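Side-chain contacts in alpha,alpha-trehalose-phosphate synthase (UDP-forming) (Burkholderia multivorans, PDB 5UOF), which belongs to glycosyltransferase family 20, whose members have the two-domain GT-B architecture, and forms a two-subunit assembly: residues A[105-110]-A[176-181]; A[171-176]-A[181-186]. All blocks are in the same frame, centred on the assembly; numbering follows the deposited sequence.

Interaction 1: A[105-110]-A[176-181]; sequences ARFDRQ and VPPHDE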
loop_
_atom_site.group_PDB
_atom_site.type_symbol
_atom_site.label_atom_id
_atom_site.label_comp_id
_atom_site.label_asym_id
_atom_site.label_seq_id
_atom_site.Cartn_x
_atom_site.Cartn_y
_atom_site.Cartn_z
ATOM N N ALA A 105 -5.703 -7.368 5.816
ATOM C CA ALA A 105 -5.101 -7.570 7.123
ATOM C C ALA A 105 -6.156 -7.511 8.217
ATOM O O ALA A 105 -7.111 -6.726 8.148
ATOM C CB ALA A 105 -4.031 -6.511 7.379
ATOM N N ARG A 106 -5.979 -8.359 9.232
ATOM C CA ARG A 106 -6.874 -8.434 10.392
ATOM C C ARG A 106 -6.001 -8.511 11.641
ATOM O O ARG A 106 -5.691 -9.603 12.127
ATOM C CB ARG A 106 -7.817 -9.634 10.300
ATOM C CG ARG A 106 -8.673 -9.678 9.028
ATOM C CD ARG A 106 -9.690 -8.534 8.979
ATOM N NE ARG A 106 -10.598 -8.662 7.834
ATOM C CZ ARG A 106 -10.461 -8.019 6.674
ATOM N NH1 ARG A 106 -9.453 -7.175 6.479
ATOM N NH2 ARG A 106 -11.344 -8.213 5.702
ATOM N N PHE A 107 -5.647 -7.357 12.201
ATOM C CA PHE A 107 -4.823 -7.347 13.402
ATOM C C PHE A 107 -5.616 -7.713 14.659
ATOM O O PHE A 107 -6.728 -7.229 14.884
ATOM C CB PHE A 107 -4.169 -5.983 13.601
ATOM C CG PHE A 107 -3.399 -5.901 14.890
ATOM C CD1 PHE A 107 -2.157 -6.517 15.004
ATOM C CD2 PHE A 107 -3.920 -5.235 15.984
ATOM C CE1 PHE A 107 -1.439 -6.469 16.207
ATOM C CE2 PHE A 107 -3.218 -5.183 17.183
ATOM C CZ PHE A 107 -1.968 -5.793 17.291
ATOM N N ASP A 108 -5.018 -8.548 15.502
ATOM C CA ASP A 108 -5.636 -8.936 16.765
ATOM C C ASP A 108 -4.565 -8.991 17.844
ATOM O O ASP A 108 -3.558 -9.684 17.684
ATOM C CB ASP A 108 -6.348 -10.287 16.643
ATOM C CG ASP A 108 -6.925 -10.760 17.964
ATOM O OD1 ASP A 108 -8.035 -10.328 18.345
ATOM O OD2 ASP A 108 -6.250 -11.545 18.633
ATOM N N ARG A 109 -4.788 -8.271 18.945
ATOM C CA ARG A 109 -3.761 -8.182 19.983
ATOM C C ARG A 109 -3.377 -9.554 20.513
ATOM O O ARG A 109 -2.195 -9.823 20.749
ATOM C CB ARG A 109 -4.234 -7.294 21.135
ATOM C CG ARG A 109 -4.173 -5.810 20.811
ATOM C CD ARG A 109 -4.588 -4.937 22.020
ATOM N NE ARG A 109 -4.593 -3.539 21.601
ATOM C CZ ARG A 109 -4.942 -2.522 22.374
ATOM N NH1 ARG A 109 -5.334 -2.746 23.615
ATOM N NH2 ARG A 109 -4.916 -1.285 21.887
ATOM N N GLN A 110 -4.361 -10.428 20.740
ATOM C CA GLN A 110 -4.020 -11.711 21.344
ATOM C C GLN A 110 -3.241 -12.581 20.370
ATOM O O GLN A 110 -2.338 -13.316 20.787
ATOM C CB GLN A 110 -5.277 -12.432 21.833
ATOM C CG GLN A 110 -6.087 -11.649 22.854
ATOM C CD GLN A 110 -5.222 -10.949 23.888
ATOM O OE1 GLN A 110 -4.355 -11.565 24.515
ATOM N NE2 GLN A 110 -5.454 -9.649 24.070
ATOM N N VAL A 176 0.548 -2.345 9.900
ATOM C CA VAL A 176 0.749 -3.318 10.977
ATOM C C VAL A 176 0.868 -2.538 12.282
ATOM O O VAL A 176 1.860 -1.827 12.467
ATOM C CB VAL A 176 2.014 -4.164 10.744
ATOM C CG1 VAL A 176 2.208 -5.142 11.895
ATOM C CG2 VAL A 176 1.957 -4.911 9.415
ATOM N N PRO A 177 -0.084 -2.622 13.209
ATOM C CA PRO A 177 -0.046 -1.720 14.380
ATOM C C PRO A 177 1.255 -1.823 15.169
ATOM O O PRO A 177 1.796 -0.786 15.582
ATOM C CB PRO A 177 -1.274 -2.155 15.202
ATOM C CG PRO A 177 -2.264 -2.603 14.117
ATOM C CD PRO A 177 -1.375 -3.327 13.095
ATOM N N PRO A 178 1.840 -3.035 15.387
ATOM C CA PRO A 178 3.128 -3.070 16.112
ATOM C C PRO A 178 4.374 -2.902 15.234
ATOM O O PRO A 178 5.438 -3.456 15.538
ATOM C CB PRO A 178 3.105 -4.450 16.783
ATOM C CG PRO A 178 2.349 -5.305 15.805
ATOM C CD PRO A 178 1.258 -4.391 15.269
ATOM N N HIS A 179 4.279 -2.071 14.191
ATOM C CA HIS A 179 5.387 -1.919 13.243
ATOM C C HIS A 179 6.674 -1.473 13.932
ATOM O O HIS A 179 7.759 -1.955 13.594
ATOM C CB HIS A 179 5.002 -0.925 12.144
ATOM C CG HIS A 179 4.535 0.402 12.657
ATOM N ND1 HIS A 179 5.392 1.456 12.902
ATOM C CD2 HIS A 179 3.293 0.851 12.949
ATOM C CE1 HIS A 179 4.696 2.493 13.334
ATOM N NE2 HIS A 179 3.419 2.156 13.362
ATOM N N ASP A 180 6.581 -0.541 14.886
ATOM C CA ASP A 180 7.792 -0.082 15.565
ATOM C C ASP A 180 8.484 -1.225 16.298
ATOM O O ASP A 180 9.714 -1.350 16.248
ATOM C CB ASP A 180 7.474 1.051 16.544
ATOM C CG ASP A 180 8.703 1.500 17.331
ATOM O OD1 ASP A 180 9.549 2.220 16.756
ATOM O OD2 ASP A 180 8.838 1.122 18.520
ATOM N N GLU A 181 7.712 -2.077 16.976
ATOM C CA GLU A 181 8.316 -3.196 17.696
ATOM C C GLU A 181 8.895 -4.230 16.734
ATOM O O GLU A 181 9.939 -4.833 17.020
ATOM C CB GLU A 181 7.279 -3.831 18.618
ATOM C CG GLU A 181 7.853 -4.886 19.554
ATOM C CD GLU A 181 6.880 -5.290 20.641
ATOM O OE1 GLU A 181 7.299 -5.366 21.818
ATOM O OE2 GLU A 181 5.702 -5.535 20.321
#
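One face of the Phe-107 ring is met by Pro-177, whose CG hangs 3.8 Å from the ring centroid and 23° off the ring normal, a CH-pi contact shifted toward the rim. The proline lies nearest the CB side of the ring, with its CG 3.6 Å from Phe-107 CG, and the two side chains run antiparallel alongside one another. Pro-178 approaches the CE1 corner obliquely, its CD 3.5 Å from Phe-107 CE1. Two consecutive pyrrolidine rings therefore share one phenyl group, the first over the face and the second near CE1. Phe-107 carries its ring anti to the backbone N (chi1 175°), which sends it across to the prolines. No hydrogen bond joins the segments, so the contact rests on carbon alone. Tyr-112 of helix 109-127 touches both Phe-107 and Pro-178, and Phe-89 also packs on Phe-107. In the second subunit, Tyr-414 packs on Phe-107 and Asp-415 on Pro-177; Asp-415 also forms a salt bridge with Arg-109, drawing this patch into the dimer interface. Both segments lead into helices: Asp-108 is the N-cap of helix 109-127, its OD2 accepting from Glu-111 N, while Pro-178 occupies the N-cap position of helix 179-186. The arrangement is a proline-aromatic CH-pi contact between the loops that precede these helices, with Pro-177 and Pro-178 forming the centre of a type I beta turn.

Interaction 2: A[171-176]-A[181-186]; sequences DVLRLV and ELVKFM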
loop_
_atom_site.group_PDB
_atom_site.type_symbol
_atom_site.label_atom_id
_atom_site.label_comp_id
_atom_site.label_asym_id
_atom_site.label_seq_id
_atom_site.Cartn_x
_atom_site.Cartn_y
_atom_site.Cartn_z
ATOM N N ASP A 171 5.057 3.830 4.774
ATOM C CA ASP A 171 3.640 4.177 4.761
ATOM C C ASP A 171 2.757 2.933 4.764
ATOM O O ASP A 171 1.642 2.962 5.293
ATOM C CB ASP A 171 3.336 5.051 3.541
ATOM C CG ASP A 171 4.039 4.566 2.271
ATOM O OD1 ASP A 171 5.291 4.416 2.269
ATOM O OD2 ASP A 171 3.328 4.364 1.257
ATOM N N VAL A 172 3.229 1.844 4.166
ATOM C CA VAL A 172 2.433 0.626 4.102
ATOM C C VAL A 172 2.717 -0.264 5.303
ATOM O O VAL A 172 1.804 -0.896 5.843
ATOM C CB VAL A 172 2.715 -0.097 2.769
ATOM C CG1 VAL A 172 2.037 -1.466 2.728
ATOM C CG2 VAL A 172 2.226 0.779 1.601
ATOM N N LEU A 173 3.971 -0.279 5.750
ATOM C CA LEU A 173 4.329 -1.043 6.949
ATOM C C LEU A 173 3.524 -0.601 8.167
ATOM O O LEU A 173 3.188 -1.431 9.028
ATOM C CB LEU A 173 5.820 -0.898 7.254
ATOM C CG LEU A 173 6.301 -1.703 8.474
ATOM C CD1 LEU A 173 6.229 -3.212 8.203
ATOM C CD2 LEU A 173 7.695 -1.301 8.919
ATOM N N ARG A 174 3.210 0.697 8.265
ATOM C CA ARG A 174 2.483 1.214 9.423
ATOM C C ARG A 174 1.056 0.692 9.514
ATOM O O ARG A 174 0.400 0.910 10.539
ATOM C CB ARG A 174 2.499 2.744 9.397
ATOM C CG ARG A 174 3.870 3.315 9.722
ATOM C CD ARG A 174 4.005 4.809 9.418
ATOM N NE ARG A 174 2.981 5.618 10.073
ATOM C CZ ARG A 174 2.223 6.511 9.446
ATOM N NH1 ARG A 174 2.382 6.727 8.144
ATOM N NH2 ARG A 174 1.315 7.203 10.122
ATOM N N LEU A 175 0.566 -0.006 8.489
ATOM C CA LEU A 175 -0.713 -0.691 8.614
ATOM C C LEU A 175 -0.647 -1.847 9.602
ATOM O O LEU A 175 -1.692 -2.300 10.075
ATOM C CB LEU A 175 -1.173 -1.191 7.248
ATOM C CG LEU A 175 -1.324 -0.039 6.244
ATOM C CD1 LEU A 175 -1.730 -0.562 4.876
ATOM C CD2 LEU A 175 -2.305 0.977 6.746
ATOM N N VAL A 176 0.548 -2.345 9.900
ATOM C CA VAL A 176 0.749 -3.318 10.977
ATOM C C VAL A 176 0.868 -2.538 12.282
ATOM O O VAL A 176 1.860 -1.827 12.467
ATOM C CB VAL A 176 2.014 -4.164 10.744
ATOM C CG1 VAL A 176 2.208 -5.142 11.895
ATOM C CG2 VAL A 176 1.957 -4.911 9.415
ATOM N N GLU A 181 7.712 -2.077 16.976
ATOM C CA GLU A 181 8.316 -3.196 17.696
ATOM C C GLU A 181 8.895 -4.230 16.734
ATOM O O GLU A 181 9.939 -4.833 17.020
ATOM C CB GLU A 181 7.279 -3.831 18.618
ATOM C CG GLU A 181 7.853 -4.886 19.554
ATOM C CD GLU A 181 6.880 -5.290 20.641
ATOM O OE1 GLU A 181 7.299 -5.366 21.818
ATOM O OE2 GLU A 181 5.702 -5.535 20.321
ATOM N N LEU A 182 8.226 -4.461 15.598
ATOM C CA LEU A 182 8.769 -5.389 14.610
ATOM C C LEU A 182 10.117 -4.910 14.099
ATOM O O LEU A 182 11.047 -5.711 13.925
ATOM C CB LEU A 182 7.801 -5.567 13.447
ATOM C CG LEU A 182 6.479 -6.249 13.802
ATOM C CD1 LEU A 182 5.601 -6.309 12.594
ATOM C CD2 LEU A 182 6.719 -7.643 14.346
ATOM N N VAL A 183 10.242 -3.607 13.839
ATOM C CA VAL A 183 11.511 -3.091 13.341
ATOM C C VAL A 183 12.585 -3.183 14.424
ATOM O O VAL A 183 13.745 -3.504 14.134
ATOM C CB VAL A 183 11.326 -1.661 12.800
ATOM C CG1 VAL A 183 12.667 -0.995 12.587
ATOM C CG2 VAL A 183 10.526 -1.691 11.484
ATOM N N LYS A 184 12.214 -2.949 15.690
ATOM C CA LYS A 184 13.150 -3.216 16.783
ATOM C C LYS A 184 13.625 -4.669 16.767
ATOM O O LYS A 184 14.821 -4.939 16.932
ATOM C CB LYS A 184 12.512 -2.881 18.132
ATOM C CG LYS A 184 13.454 -3.133 19.317
ATOM C CD LYS A 184 12.784 -2.823 20.664
ATOM C CE LYS A 184 11.627 -3.769 20.928
ATOM N NZ LYS A 184 11.017 -3.569 22.273
ATOM N N PHE A 185 12.703 -5.618 16.577
ATOM C CA PHE A 185 13.091 -7.026 16.472
ATOM C C PHE A 185 14.091 -7.242 15.346
ATOM O O PHE A 185 15.072 -7.989 15.499
ATOM C CB PHE A 185 11.863 -7.897 16.228
ATOM C CG PHE A 185 10.891 -7.925 17.371
ATOM C CD1 PHE A 185 11.289 -7.613 18.662
ATOM C CD2 PHE A 185 9.576 -8.300 17.148
ATOM C CE1 PHE A 185 10.385 -7.655 19.711
ATOM C CE2 PHE A 185 8.665 -8.339 18.191
ATOM C CZ PHE A 185 9.070 -8.019 19.471
ATOM N N MET A 186 13.858 -6.597 14.206
ATOM C CA MET A 186 14.738 -6.767 13.061
ATOM C C MET A 186 16.119 -6.214 13.340
ATOM O O MET A 186 17.105 -6.715 12.790
ATOM C CB MET A 186 14.112 -6.100 11.841
ATOM C CG MET A 186 12.842 -6.817 11.442
ATOM S SD MET A 186 11.957 -6.102 10.064
ATOM C CE MET A 186 13.108 -6.424 8.712
#
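Leu-173 with Val-183 and Val-176 with Leu-182 form two separate methyl-to-methyl contacts, and all four side chains are buried. In the first, Leu-173 CD2 comes within 3.8 Å of Val-183 CG2, the two branches meeting at a slant; Leu-173 holds CG anti to its own N (chi1 -178°), extending the branch toward the helix. In the second, Val-176 CG1 approaches Leu-182 CD1 to 3.7 Å, with the side chains at about a right angle. Val-176 uses the methyl that lies anti to its N (chi1 179°), whereas CG2 sits beside that N.

No hydrogen bond links the two segments; the backbone bonds nearest the contact lie within each. Val-176 N donates to Leu-173 O at 2.9 Å, closing a type I turn that brings Leu-173 and Val-176 to the same partner helix. Across from them, Phe-185 N to Glu-181 O, also 2.9 Å, and Met-186 N to Leu-182 O, 3.0 Å, belong to the helix that holds Leu-182 and Val-183 in consecutive positions.

Further apolar groups extend the cluster: Tyr-206 of helix 197-209 touches both Leu-173 and Val-183, and helix 89-98 supplies Leu-94 to Leu-182 and Val-97 to Val-176. Arg-174, which takes no part in the contact, forms a salt bridge with Glu-397 of the second subunit.

With aliphatic carbon on both sides and no bond across, the joint between helix 179-186 and the end region of helix 170-173 with its following turn depends on shape and exclusion of water, without the directional constraint of a hydrogen bond.

Overall arrangement
The centres of interactions 1 and 2 lie about 9 Å apart on the same side of the chain's centre. In sequence the order is 105-110, 171-176, 176-181, 181-186: a loop far off in sequence meets the proline turn that leads into helix 179-186, whose residues fold back on the preceding helix 170-173 and its turn. Val-176 and Glu-181 belong to both segment pairs, and His-179 bridges them, its CD2 3.6 Å from Arg-174 CA. Interaction 1, near the surface, packs the turn before helix 179-186; interaction 2, buried, packs Leu-182 and Val-183 within it. Both contacts touch the second subunit, placing this helix-loop-helix region beside the dimer interface.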